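Mannitol dehydrogenase (Pseudomonas fluorescens, PDB 1LJ8) probably catalyses the NAD-dependent interconversion of D-mannitol and D-fructose, as a long-chain mannitol 2-dehydrogenase, and binds NAD in a Rossmann domain. Local coordinates at residues A[32-36]-A[37-41]; A[18-22]-A[23-27]. All blocks are in the same frame, centred on the assembly; numbering follows the deposited sequence.

Contact 1: residues A[32-36]-A[37-41]; sequences IGVGG and FHRAH. With NAD (nicotinamide-adenine-dinucleotide), chain B.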
ATOM      1  N   ILE A  32      -1.154   5.914 -11.420  1.00 11.05           N
ATOM      2  CA  ILE A  32      -1.022   4.511 -11.792  1.00 11.04           C
ATOM      3  C   ILE A  32      -1.382   3.604 -10.611  1.00 12.17           C
ATOM      4  O   ILE A  32      -0.746   3.647  -9.532  1.00 10.97           O
ATOM      5  CB  ILE A  32       0.399   4.192 -12.272  1.00 11.73           C
ATOM      6  CG1 ILE A  32       0.769   5.153 -13.423  1.00 13.11           C
ATOM      7  CG2 ILE A  32       0.461   2.694 -12.753  1.00 11.98           C
ATOM      8  CD1 ILE A  32       2.222   4.932 -13.956  1.00 14.29           C
ATOM      9  N   GLY A  33      -2.389   2.754 -10.840  1.00 10.72           N
ATOM     10  CA  GLY A  33      -2.844   1.832  -9.798  1.00 12.14           C
ATOM     11  C   GLY A  33      -4.089   2.376  -9.100  1.00 12.99           C
ATOM     12  O   GLY A  33      -4.056   2.670  -7.905  1.00 12.12           O
ATOM     13  N   VAL A  34      -5.209   2.460  -9.793  1.00 12.22           N
ATOM     14  CA  VAL A  34      -6.400   3.017  -9.142  1.00 13.84           C
ATOM     15  C   VAL A  34      -7.101   1.914  -8.352  1.00 13.97           C
ATOM     16  O   VAL A  34      -7.883   1.146  -8.923  1.00 12.95           O
ATOM     17  CB  VAL A  34      -7.383   3.621 -10.180  1.00 15.22           C
ATOM     18  CG1 VAL A  34      -8.664   4.208  -9.440  1.00 15.90           C
ATOM     19  CG2 VAL A  34      -6.656   4.737 -10.969  1.00 15.94           C
ATOM     20  N   GLY A  35      -6.824   1.846  -7.049  1.00 13.33           N
ATOM     21  CA  GLY A  35      -7.465   0.851  -6.209  1.00 12.25           C
ATOM     22  C   GLY A  35      -8.255   1.580  -5.138  1.00 13.93           C
ATOM     23  O   GLY A  35      -8.859   2.651  -5.408  1.00 14.64           O
ATOM     24  N   GLY A  36      -8.261   1.009  -3.936  1.00 11.14           N
ATOM     25  CA  GLY A  36      -8.971   1.666  -2.857  1.00 10.37           C
ATOM     26  C   GLY A  36      -8.193   2.818  -2.246  1.00 11.78           C
ATOM     27  O   GLY A  36      -8.703   3.928  -2.087  1.00 11.07           O
ATOM     28  N   PHE A  37      -6.930   2.582  -1.909  1.00 10.56           N
ATOM     29  CA  PHE A  37      -6.175   3.628  -1.213  1.00 10.93           C
ATOM     30  C   PHE A  37      -6.037   4.931  -1.967  1.00 10.98           C
ATOM     31  O   PHE A  37      -6.201   6.013  -1.404  1.00 10.44           O
ATOM     32  CB  PHE A  37      -4.772   3.123  -0.815  1.00 10.74           C
ATOM     33  CG  PHE A  37      -4.024   4.100   0.037  1.00 11.40           C
ATOM     34  CD1 PHE A  37      -4.528   4.493   1.293  1.00 11.67           C
ATOM     35  CD2 PHE A  37      -2.867   4.678  -0.432  1.00 11.52           C
ATOM     36  CE1 PHE A  37      -3.839   5.477   2.057  1.00 11.73           C
ATOM     37  CE2 PHE A  37      -2.167   5.649   0.300  1.00 11.63           C
ATOM     38  CZ  PHE A  37      -2.654   6.055   1.553  1.00 11.69           C
ATOM     39  N   HIS A  38      -5.759   4.849  -3.258  1.00 10.24           N
ATOM     40  CA  HIS A  38      -5.650   6.089  -4.021  1.00 11.03           C
ATOM     41  C   HIS A  38      -6.925   6.907  -3.892  1.00 11.01           C
ATOM     42  O   HIS A  38      -6.899   8.124  -3.709  1.00 12.00           O
ATOM     43  CB  HIS A  38      -5.451   5.794  -5.532  1.00 12.14           C
ATOM     44  CG  HIS A  38      -5.649   7.007  -6.384  1.00 12.06           C
ATOM     45  ND1 HIS A  38      -4.759   8.065  -6.370  1.00 10.18           N
ATOM     46  CD2 HIS A  38      -6.667   7.370  -7.205  1.00 12.19           C
ATOM     47  CE1 HIS A  38      -5.230   9.031  -7.145  1.00 12.58           C
ATOM     48  NE2 HIS A  38      -6.385   8.637  -7.660  1.00 12.82           N
ATOM     49  N   ARG A  39      -8.056   6.221  -3.990  1.00 11.01           N
ATOM     50  CA  ARG A  39      -9.335   6.904  -3.948  1.00 10.68           C
ATOM     51  C   ARG A  39      -9.691   7.473  -2.581  1.00 12.03           C
ATOM     52  O   ARG A  39     -10.333   8.537  -2.497  1.00 12.99           O
ATOM     53  CB  ARG A  39     -10.455   5.925  -4.403  1.00 11.32           C
ATOM     54  CG  ARG A  39     -10.207   5.452  -5.874  1.00  8.81           C
ATOM     55  CD  ARG A  39     -11.487   4.796  -6.409  1.00  9.33           C
ATOM     56  NE  ARG A  39     -11.776   3.567  -5.652  1.00 12.45           N
ATOM     57  CZ  ARG A  39     -13.006   3.069  -5.485  1.00 11.62           C
ATOM     58  NH1 ARG A  39     -14.054   3.702  -6.028  1.00 12.76           N
ATOM     59  NH2 ARG A  39     -13.188   1.944  -4.760  1.00 12.64           N
ATOM     60  N   ALA A  40      -9.304   6.768  -1.527  1.00 10.99           N
ATOM     61  CA  ALA A  40      -9.630   7.225  -0.156  1.00 11.56           C
ATOM     62  C   ALA A  40      -8.664   8.271   0.365  1.00 11.74           C
ATOM     63  O   ALA A  40      -8.951   8.920   1.399  1.00 12.26           O
ATOM     64  CB  ALA A  40      -9.587   6.013   0.808  1.00 12.03           C
ATOM     65  N   HIS A  41      -7.551   8.444  -0.332  1.00 10.64           N
ATOM     66  CA  HIS A  41      -6.486   9.320   0.159  1.00 11.30           C
ATOM     67  C   HIS A  41      -6.134  10.420  -0.822  1.00 12.00           C
ATOM     68  O   HIS A  41      -6.607  11.529  -0.659  1.00 12.28           O
ATOM     69  CB  HIS A  41      -5.275   8.418   0.516  1.00 12.45           C
ATOM     70  CG  HIS A  41      -4.150   9.127   1.205  1.00 12.37           C
ATOM     71  ND1 HIS A  41      -3.087   9.662   0.515  1.00 12.55           N
ATOM     72  CD2 HIS A  41      -3.925   9.383   2.525  1.00 13.32           C
ATOM     73  CE1 HIS A  41      -2.245  10.223   1.378  1.00 14.92           C
ATOM     74  NE2 HIS A  41      -2.739  10.074   2.603  1.00 13.71           N
TER
HETATM   75  PA  NAD B1500      -5.907  -2.513  -4.377  1.00 13.45           P
HETATM   76  O1A NAD B1500      -5.759  -3.945  -4.422  1.00 14.98           O
HETATM   77  O2A NAD B1500      -7.228  -1.835  -4.251  1.00 12.44           O
HETATM   78  O5B NAD B1500      -5.243  -1.850  -5.668  1.00 14.96           O
HETATM   79  C5B NAD B1500      -3.857  -2.164  -6.011  1.00 16.33           C
HETATM   80  C4B NAD B1500      -3.731  -1.432  -7.362  1.00 17.10           C
HETATM   81  O4B NAD B1500      -2.327  -1.621  -7.816  1.00 17.37           O
HETATM   82  C3B NAD B1500      -4.546  -2.044  -8.556  1.00 16.09           C
HETATM   83  O3B NAD B1500      -4.942  -0.933  -9.382  1.00 16.04           O
HETATM   84  C2B NAD B1500      -3.530  -2.977  -9.229  1.00 18.74           C
HETATM   85  O2B NAD B1500      -3.845  -3.261 -10.587  1.00 20.22           O
HETATM   86  C1B NAD B1500      -2.271  -2.135  -9.142  1.00 16.89           C
HETATM   87  N9A NAD B1500      -1.041  -2.851  -9.271  1.00 16.81           N
HETATM   88  C8A NAD B1500      -0.584  -4.001  -8.658  1.00 16.37           C
HETATM   89  N7A NAD B1500       0.637  -4.315  -9.025  1.00 16.65           N
HETATM   90  C5A NAD B1500       0.988  -3.316  -9.921  1.00 16.72           C
HETATM   91  C6A NAD B1500       2.189  -3.134 -10.615  1.00 15.10           C
HETATM   92  N6A NAD B1500       3.269  -3.912 -10.527  1.00 17.97           N
HETATM   93  N1A NAD B1500       2.280  -2.049 -11.475  1.00 15.92           N
HETATM   94  C2A NAD B1500       1.218  -1.161 -11.639  1.00 17.07           C
HETATM   95  N3A NAD B1500       0.024  -1.310 -10.944  1.00 18.60           N
HETATM   96  C4A NAD B1500      -0.033  -2.419 -10.094  1.00 17.29           C
HETATM   97  O3  NAD B1500      -4.948  -2.026  -3.210  1.00 12.18           O
HETATM   98  PN  NAD B1500      -4.985  -0.716  -2.278  1.00 12.57           P
HETATM   99  O1N NAD B1500      -5.708  -1.031  -1.042  1.00 13.89           O
HETATM  100  O2N NAD B1500      -5.487   0.388  -3.101  1.00 13.14           O
HETATM  101  O5D NAD B1500      -3.471  -0.547  -1.873  1.00 11.96           O
HETATM  102  C5D NAD B1500      -2.553  -0.209  -2.904  1.00 11.80           C
HETATM  103  C4D NAD B1500      -1.345   0.263  -2.221  1.00 12.93           C
HETATM  104  O4D NAD B1500      -1.498   1.537  -1.563  1.00 12.22           O
HETATM  105  C3D NAD B1500      -0.674  -0.677  -1.155  1.00 13.01           C
HETATM  106  O3D NAD B1500       0.043  -1.751  -1.753  1.00 11.71           O
HETATM  107  C2D NAD B1500       0.135   0.282  -0.305  1.00 11.01           C
HETATM  108  O2D NAD B1500       1.442   0.466  -0.832  1.00 10.34           O
HETATM  109  C1D NAD B1500      -0.703   1.585  -0.346  1.00 12.25           C
HETATM  110  N1N NAD B1500      -1.560   1.796   0.837  1.00 11.57           N
HETATM  111  C2N NAD B1500      -2.754   1.103   1.106  1.00 10.99           C
HETATM  112  C3N NAD B1500      -3.386   1.350   2.297  1.00 13.12           C
HETATM  113  C7N NAD B1500      -4.675   0.571   2.622  1.00 13.05           C
HETATM  114  O7N NAD B1500      -5.108   0.661   3.780  1.00 10.18           O
HETATM  115  N7N NAD B1500      -5.243  -0.216   1.733  1.00 10.98           N
HETATM  116  C4N NAD B1500      -2.824   2.300   3.280  1.00 13.42           C
HETATM  117  C5N NAD B1500      -1.627   3.003   2.942  1.00 12.27           C
HETATM  118  C6N NAD B1500      -0.964   2.764   1.705  1.00 10.18           C
HETATM  119  O   HOH W   1      -5.063   2.616  -4.759  1.00 11.85           O

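Contact 2: residues A[18-22]-A[23-27]; sequences PAYTL and ADTRQ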
ATOM      1  N   PRO A  18     -19.870  16.978  -4.562  1.00 16.01           N
ATOM      2  CA  PRO A  18     -18.801  17.885  -4.991  1.00 17.66           C
ATOM      3  C   PRO A  18     -19.454  19.265  -5.077  1.00 21.53           C
ATOM      4  O   PRO A  18     -20.625  19.384  -5.510  1.00 21.99           O
ATOM      5  CB  PRO A  18     -18.477  17.383  -6.385  1.00 17.87           C
ATOM      6  CG  PRO A  18     -18.670  15.906  -6.266  1.00 15.87           C
ATOM      7  CD  PRO A  18     -19.940  15.789  -5.434  1.00 16.35           C
ATOM      8  N   ALA A  19     -18.725  20.296  -4.679  1.00 23.55           N
ATOM      9  CA  ALA A  19     -19.252  21.665  -4.697  1.00 25.89           C
ATOM     10  C   ALA A  19     -18.756  22.402  -5.927  1.00 28.15           C
ATOM     11  O   ALA A  19     -19.069  23.572  -6.123  1.00 32.25           O
ATOM     12  CB  ALA A  19     -18.845  22.424  -3.426  1.00 26.64           C
ATOM     13  N   TYR A  20     -18.038  21.716  -6.800  1.00 27.34           N
ATOM     14  CA  TYR A  20     -17.535  22.352  -8.014  1.00 27.26           C
ATOM     15  C   TYR A  20     -18.239  21.737  -9.206  1.00 27.52           C
ATOM     16  O   TYR A  20     -18.838  20.657  -9.097  1.00 27.89           O
ATOM     17  CB  TYR A  20     -16.021  22.131  -8.130  1.00 24.63           C
ATOM     18  CG  TYR A  20     -15.608  20.674  -7.913  1.00 21.12           C
ATOM     19  CD1 TYR A  20     -15.378  19.809  -8.996  1.00 19.36           C
ATOM     20  CD2 TYR A  20     -15.459  20.182  -6.630  1.00 18.26           C
ATOM     21  CE1 TYR A  20     -15.000  18.458  -8.787  1.00 20.59           C
ATOM     22  CE2 TYR A  20     -15.070  18.836  -6.386  1.00 18.58           C
ATOM     23  CZ  TYR A  20     -14.846  17.986  -7.494  1.00 18.33           C
ATOM     24  OH  TYR A  20     -14.466  16.670  -7.270  1.00 18.03           O
ATOM     25  N   THR A  21     -18.216  22.432 -10.337  1.00 27.26           N
ATOM     26  CA  THR A  21     -18.838  21.903 -11.541  1.00 28.73           C
ATOM     27  C   THR A  21     -17.895  20.851 -12.122  1.00 28.12           C
ATOM     28  O   THR A  21     -16.754  21.161 -12.524  1.00 27.99           O
ATOM     29  CB  THR A  21     -19.080  23.021 -12.596  1.00 30.41           C
ATOM     30  OG1 THR A  21     -20.048  23.950 -12.087  1.00 32.03           O
ATOM     31  CG2 THR A  21     -19.585  22.436 -13.890  1.00 31.29           C
ATOM     32  N   LEU A  22     -18.370  19.619 -12.203  1.00 27.14           N
ATOM     33  CA  LEU A  22     -17.523  18.536 -12.716  1.00 27.85           C
ATOM     34  C   LEU A  22     -16.982  18.796 -14.111  1.00 27.49           C
ATOM     35  O   LEU A  22     -15.828  18.483 -14.433  1.00 26.27           O
ATOM     36  CB  LEU A  22     -18.303  17.205 -12.691  1.00 27.24           C
ATOM     37  CG  LEU A  22     -18.760  16.837 -11.262  1.00 28.83           C
ATOM     38  CD1 LEU A  22     -19.840  15.753 -11.280  1.00 26.20           C
ATOM     39  CD2 LEU A  22     -17.542  16.402 -10.464  1.00 29.00           C
ATOM     40  N   ALA A  23     -17.822  19.367 -14.959  1.00 27.53           N
ATOM     41  CA  ALA A  23     -17.407  19.628 -16.324  1.00 28.29           C
ATOM     42  C   ALA A  23     -16.315  20.681 -16.491  1.00 27.96           C
ATOM     43  O   ALA A  23     -15.712  20.772 -17.568  1.00 29.10           O
ATOM     44  CB  ALA A  23     -18.653  19.981 -17.185  1.00 27.41           C
ATOM     45  N   ASP A  24     -16.055  21.476 -15.450  1.00 27.77           N
ATOM     46  CA  ASP A  24     -15.014  22.491 -15.530  1.00 26.85           C
ATOM     47  C   ASP A  24     -13.667  21.999 -14.987  1.00 26.54           C
ATOM     48  O   ASP A  24     -12.745  22.779 -14.867  1.00 27.54           O
ATOM     49  CB  ASP A  24     -15.369  23.743 -14.724  1.00 29.16           C
ATOM     50  CG  ASP A  24     -16.546  24.543 -15.318  1.00 31.32           C
ATOM     51  OD1 ASP A  24     -16.898  24.381 -16.514  1.00 30.92           O
ATOM     52  OD2 ASP A  24     -17.110  25.344 -14.554  1.00 33.34           O
ATOM     53  N   THR A  25     -13.545  20.740 -14.596  1.00 24.70           N
ATOM     54  CA  THR A  25     -12.227  20.309 -14.082  1.00 22.32           C
ATOM     55  C   THR A  25     -11.374  19.884 -15.255  1.00 22.66           C
ATOM     56  O   THR A  25     -11.916  19.541 -16.305  1.00 22.47           O
ATOM     57  CB  THR A  25     -12.368  19.163 -13.072  1.00 21.03           C
ATOM     58  OG1 THR A  25     -13.082  18.068 -13.654  1.00 21.73           O
ATOM     59  CG2 THR A  25     -13.138  19.636 -11.834  1.00 21.42           C
ATOM     60  N   ARG A  26     -10.047  19.970 -15.112  1.00 19.91           N
ATOM     61  CA  ARG A  26      -9.098  19.574 -16.159  1.00 20.72           C
ATOM     62  C   ARG A  26      -8.001  18.776 -15.450  1.00 19.19           C
ATOM     63  O   ARG A  26      -7.697  19.045 -14.292  1.00 18.06           O
ATOM     64  CB  ARG A  26      -8.490  20.786 -16.867  1.00 22.13           C
ATOM     65  CG  ARG A  26      -9.581  21.632 -17.603  1.00 27.14           C
ATOM     66  CD  ARG A  26     -10.145  20.851 -18.779  1.00 29.63           C
ATOM     67  NE  ARG A  26     -11.107  21.626 -19.567  1.00 33.09           N
ATOM     68  CZ  ARG A  26     -12.425  21.606 -19.375  1.00 35.67           C
ATOM     69  NH1 ARG A  26     -12.956  20.851 -18.416  1.00 33.61           N
ATOM     70  NH2 ARG A  26     -13.222  22.341 -20.152  1.00 37.02           N
ATOM     71  N   GLN A  27      -7.402  17.842 -16.174  1.00 16.86           N
ATOM     72  CA  GLN A  27      -6.429  16.920 -15.568  1.00 16.28           C
ATOM     73  C   GLN A  27      -5.037  17.450 -15.361  1.00 16.87           C
ATOM     74  O   GLN A  27      -4.498  18.168 -16.208  1.00 17.37           O
ATOM     75  CB  GLN A  27      -6.337  15.648 -16.413  1.00 17.42           C
ATOM     76  CG  GLN A  27      -7.653  14.848 -16.429  1.00 15.66           C
ATOM     77  CD  GLN A  27      -7.676  13.806 -17.506  1.00 17.34           C
ATOM     78  OE1 GLN A  27      -6.730  13.692 -18.293  1.00 17.45           O
ATOM     79  NE2 GLN A  27      -8.749  13.047 -17.566  1.00 16.79           N
TER

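Contact 1: residues A[32-36]-A[37-41]
The backbone turns from the end of strand 27-32 into a helix, and A40 N closes a helical turn by bonding to G36 O at 3.0 Å. A side chain makes the other bond across the turn: R39 NE donates to G35 O at 3.1 Å. The angle at the hydrogen is 144°, and the donor stands above the carbonyl plane while the oxygen lies in the guanidinium plane. R39 CG sits beside its own backbone N (chi1 -61°), which brings the chain back along the turn, where V34 CG1 meets CG at 4.1 Å. The far end of the guanidinium reaches W254 O through NH1. This is the glycine-rich loop of the Rossmann fold, GVGGFH here, placing the helix start against the NAD diphosphate. G36 N donates to NAD O2A at 3.0 Å and F37 N to NAD O2N at 2.9 Å. A water accepts from G35 N and H38 N and donates to NAD O2N. G35 CA comes within 3.3 Å of NAD O2A. The F37 ring lies flat against the nicotinamide, with NAD C5N 3.4 Å above the plane and over its centre. H41 CB covers the opposite face of F37, offset toward the rim.

Contact 2: residues A[18-22]-A[23-27]
The Y20 ring meets the methyl of T25 obliquely, with CD1 3.6 Å from T25 CG2. On one face of the ring lies P18 CB, offset toward the rim. Y20 CG sits between its backbone N and carbonyl carbon (chi1 48°), and this brings the ring to T25. A second flat group is the guanidinium of R26. Its NH1 reaches back to A23 O at 2.9 Å and T25 O at 2.7 Å, both close to the guanidinium plane. One nitrogen thus ties the end of the turn to the chain that leaves it. Between these groups the backbone makes a short 3-10 turn. D24 N bonds to T21 O at 3.0 Å, and T25 N bonds to L22 O at 3.2 Å. T25 OG1 also donates to L22 O, at 2.9 Å. L22 O is therefore gripped twice by one residue, which fixes the T25 hydroxyl. T21 CB packs beside D24 OD2 at 3.6 Å. The turn leads into strand 27-32. Helix 42-50 lies against it: M50 touches Y20 and T25, and D47 bonds the Y20 hydroxyl. R26 pairs through its backbone with L56 and S59, while Q27 rests on strands 59-64 and 96-107.

How the contacts relate
Contact 2 comes first along the chain and contact 1 follows, with strand 27-32 between the two turns. Q27 opens that strand and I32 ends it. The strand lies inside the seven-stranded mixed sheet, between 126-129 and 59-64. The two centres are about 19 Å apart, and their nearest atoms are about 10 Å apart, so they do not touch. Contact 2 is partly buried, about 28 Å from the centre of the chain. Contact 1 is buried, about 9 Å from it, in the NAD pocket. Helix 42-50 borders both. The strand thus runs from a partly exposed entry turn to the turn that binds the cofactor.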